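Local coordinates for protein plasma serine protease inhibitor (Homo sapiens, PDB 3DY0) that inhibits serine proteases of blood plasma and other body fluids in a heparin-dependent way, trapping them irreversibly once its reactive centre loop is cut, at residues Ala171-Ser176 with Val221-Asn226. Residues are numbered along the deposited sequence; the frame is centred on the assembly and turned at random. Where two conformers were deposited one is given.
Sequences AKWETS and VPYQGN
The indole of Trp173 receives the phenol of Tyr223 over one face, with Tyr223 CE1 3.3 Å from Trp173 CZ3. The six-membered ring and the phenol are nearly parallel, at 7°, but so displaced that little of one lies over the other. At the indole edge, in plane, lies Pro222 O, and Val221 CG1 meets Trp173 CE3 and CZ3 obliquely at 3.5 Å from each. The phenol has Lys172 O at its own edge, while Ala171 CB packs against Tyr223 CD1. With the backbones bridged at these two aromatic residues, their matching first torsions (chi1 -68° in Trp173, -72° in Tyr223) send both rings off the same way. Trp173 NE1 donates to Asp320 O, and Tyr223 OH is hydrogen-bonded to Thr324 OG1. Behind the rings, the single beta bridge is made by Gln224 N donating to Lys172 O at 2.9 Å and Glu174 N to Pro222 O at 2.9 Å. The example illustrates how a strongly displaced, near-parallel ring contact and two backbone hydrogen bonds join strand ends of two sheets. The site corresponds to the breach of serpins, where sheet A (159-172) meets sheet B (216-222) and the cleaved reactive centre loop, here strand 323-335, begins its insertion.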
loop_
_atom_site.group_PDB
_atom_site.type_symbol
_atom_site.label_atom_id
_atom_site.label_comp_id
_atom_site.label_asym_id
_atom_site.label_seq_id
_atom_site.Cartn_x
_atom_site.Cartn_y
_atom_site.Cartn_z
ATOM N N ALA A 171 7.880 -13.518 -1.569
ATOM C CA ALA A 171 7.894 -14.675 -0.694
ATOM C C ALA A 171 7.288 -15.889 -1.366
ATOM O O ALA A 171 6.420 -15.772 -2.227
ATOM C CB ALA A 171 7.128 -14.362 0.582
ATOM N N LYS A 172 7.772 -17.061 -0.976
ATOM C CA LYS A 172 7.238 -18.307 -1.490
ATOM C C LYS A 172 6.139 -18.694 -0.520
ATOM O O LYS A 172 6.199 -18.338 0.660
ATOM C CB LYS A 172 8.304 -19.404 -1.464
ATOM C CG LYS A 172 9.506 -19.148 -2.345
ATOM C CD LYS A 172 10.557 -20.220 -2.114
ATOM C CE LYS A 172 11.737 -20.047 -3.060
ATOM N NZ LYS A 172 12.790 -21.067 -2.794
ATOM N N TRP A 173 5.129 -19.407 -1.006
ATOM C CA TRP A 173 4.076 -19.874 -0.111
ATOM C C TRP A 173 4.779 -20.892 0.775
ATOM O O TRP A 173 5.764 -21.497 0.352
ATOM C CB TRP A 173 2.977 -20.609 -0.879
ATOM C CG TRP A 173 2.163 -19.765 -1.793
ATOM C CD1 TRP A 173 2.052 -19.899 -3.146
ATOM C CD2 TRP A 173 1.305 -18.680 -1.423
ATOM N NE1 TRP A 173 1.178 -18.963 -3.643
ATOM C CE2 TRP A 173 0.706 -18.200 -2.608
ATOM C CE3 TRP A 173 0.985 -18.065 -0.205
ATOM C CZ2 TRP A 173 -0.200 -17.131 -2.614
ATOM C CZ3 TRP A 173 0.081 -17.001 -0.208
ATOM C CH2 TRP A 173 -0.496 -16.547 -1.408
ATOM N N GLU A 174 4.294 -21.078 1.995
ATOM C CA GLU A 174 4.885 -22.076 2.875
ATOM C C GLU A 174 4.702 -23.418 2.161
ATOM O O GLU A 174 5.591 -24.272 2.166
ATOM C CB GLU A 174 4.162 -22.082 4.218
ATOM C CG GLU A 174 4.764 -23.034 5.231
ATOM C CD GLU A 174 4.077 -22.948 6.578
ATOM O OE1 GLU A 174 2.861 -23.218 6.643
ATOM O OE2 GLU A 174 4.754 -22.608 7.569
ATOM N N THR A 175 3.534 -23.586 1.549
ATOM C CA THR A 175 3.202 -24.783 0.785
ATOM C C THR A 175 2.727 -24.303 -0.583
ATOM O O THR A 175 1.705 -23.626 -0.689
ATOM C CB THR A 175 2.073 -25.586 1.451
ATOM O OG1 THR A 175 2.506 -26.035 2.741
ATOM C CG2 THR A 175 1.693 -26.786 0.588
ATOM N N SER A 176 3.472 -24.647 -1.626
ATOM C CA SER A 176 3.118 -24.224 -2.976
ATOM C C SER A 176 1.907 -24.960 -3.532
ATOM O O SER A 176 1.510 -26.010 -3.024
ATOM C CB SER A 176 4.299 -24.441 -3.922
ATOM O OG SER A 176 4.493 -25.823 -4.169
ATOM N N VAL A 221 -3.445 -17.894 4.119
ATOM C CA VAL A 221 -2.505 -18.736 3.382
ATOM C C VAL A 221 -1.121 -18.205 3.738
ATOM O O VAL A 221 -0.725 -17.124 3.303
ATOM C CB VAL A 221 -2.726 -18.636 1.860
ATOM C CG1 VAL A 221 -1.836 -19.648 1.136
ATOM C CG2 VAL A 221 -4.187 -18.884 1.529
ATOM N N PRO A 222 -0.359 -18.971 4.528
ATOM C CA PRO A 222 0.980 -18.565 4.957
ATOM C C PRO A 222 2.127 -18.542 3.948
ATOM O O PRO A 222 2.197 -19.355 3.028
ATOM C CB PRO A 222 1.261 -19.522 6.108
ATOM C CG PRO A 222 0.627 -20.784 5.622
ATOM C CD PRO A 222 -0.703 -20.300 5.070
ATOM N N TYR A 223 3.021 -17.579 4.141
ATOM C CA TYR A 223 4.215 -17.455 3.315
ATOM C C TYR A 223 5.343 -18.030 4.152
ATOM O O TYR A 223 5.182 -18.223 5.356
ATOM C CB TYR A 223 4.545 -15.986 3.047
ATOM C CG TYR A 223 3.608 -15.306 2.090
ATOM C CD1 TYR A 223 3.580 -15.664 0.742
ATOM C CD2 TYR A 223 2.734 -14.316 2.532
ATOM C CE1 TYR A 223 2.701 -15.055 -0.142
ATOM C CE2 TYR A 223 1.849 -13.702 1.658
ATOM C CZ TYR A 223 1.838 -14.077 0.324
ATOM O OH TYR A 223 0.957 -13.481 -0.548
ATOM N N GLN A 224 6.473 -18.316 3.518
ATOM C CA GLN A 224 7.622 -18.792 4.271
ATOM C C GLN A 224 7.976 -17.573 5.106
ATOM O O GLN A 224 8.101 -16.472 4.571
ATOM C CB GLN A 224 8.785 -19.142 3.344
ATOM C CG GLN A 224 8.720 -20.545 2.785
ATOM C CD GLN A 224 9.986 -20.933 2.047
ATOM O OE1 GLN A 224 10.262 -22.116 1.851
ATOM N NE2 GLN A 224 10.756 -19.938 1.624
ATOM N N GLY A 225 8.118 -17.758 6.411
ATOM C CA GLY A 225 8.424 -16.631 7.272
ATOM C C GLY A 225 7.184 -16.257 8.062
ATOM O O GLY A 225 6.220 -17.019 8.095
ATOM N N ASN A 226 7.188 -15.079 8.678
ATOM C CA ASN A 226 6.055 -14.650 9.494
ATOM C C ASN A 226 4.878 -14.042 8.730
ATOM O O ASN A 226 3.785 -13.923 9.280
ATOM C CB ASN A 226 6.531 -13.652 10.557
ATOM C CG ASN A 226 5.534 -13.482 11.693
ATOM O OD1 ASN A 226 5.693 -12.611 12.551
ATOM N ND2 ASN A 226 4.505 -14.322 11.711
HETATM O O HOH W 1 10.200 -17.191 0.482
HETATM O O HOH W 2 8.248 -24.278 2.989
HETATM O O HOH W 3 5.010 -19.945 8.118
HETATM O O HOH W 4 1.238 -21.835 2.122
#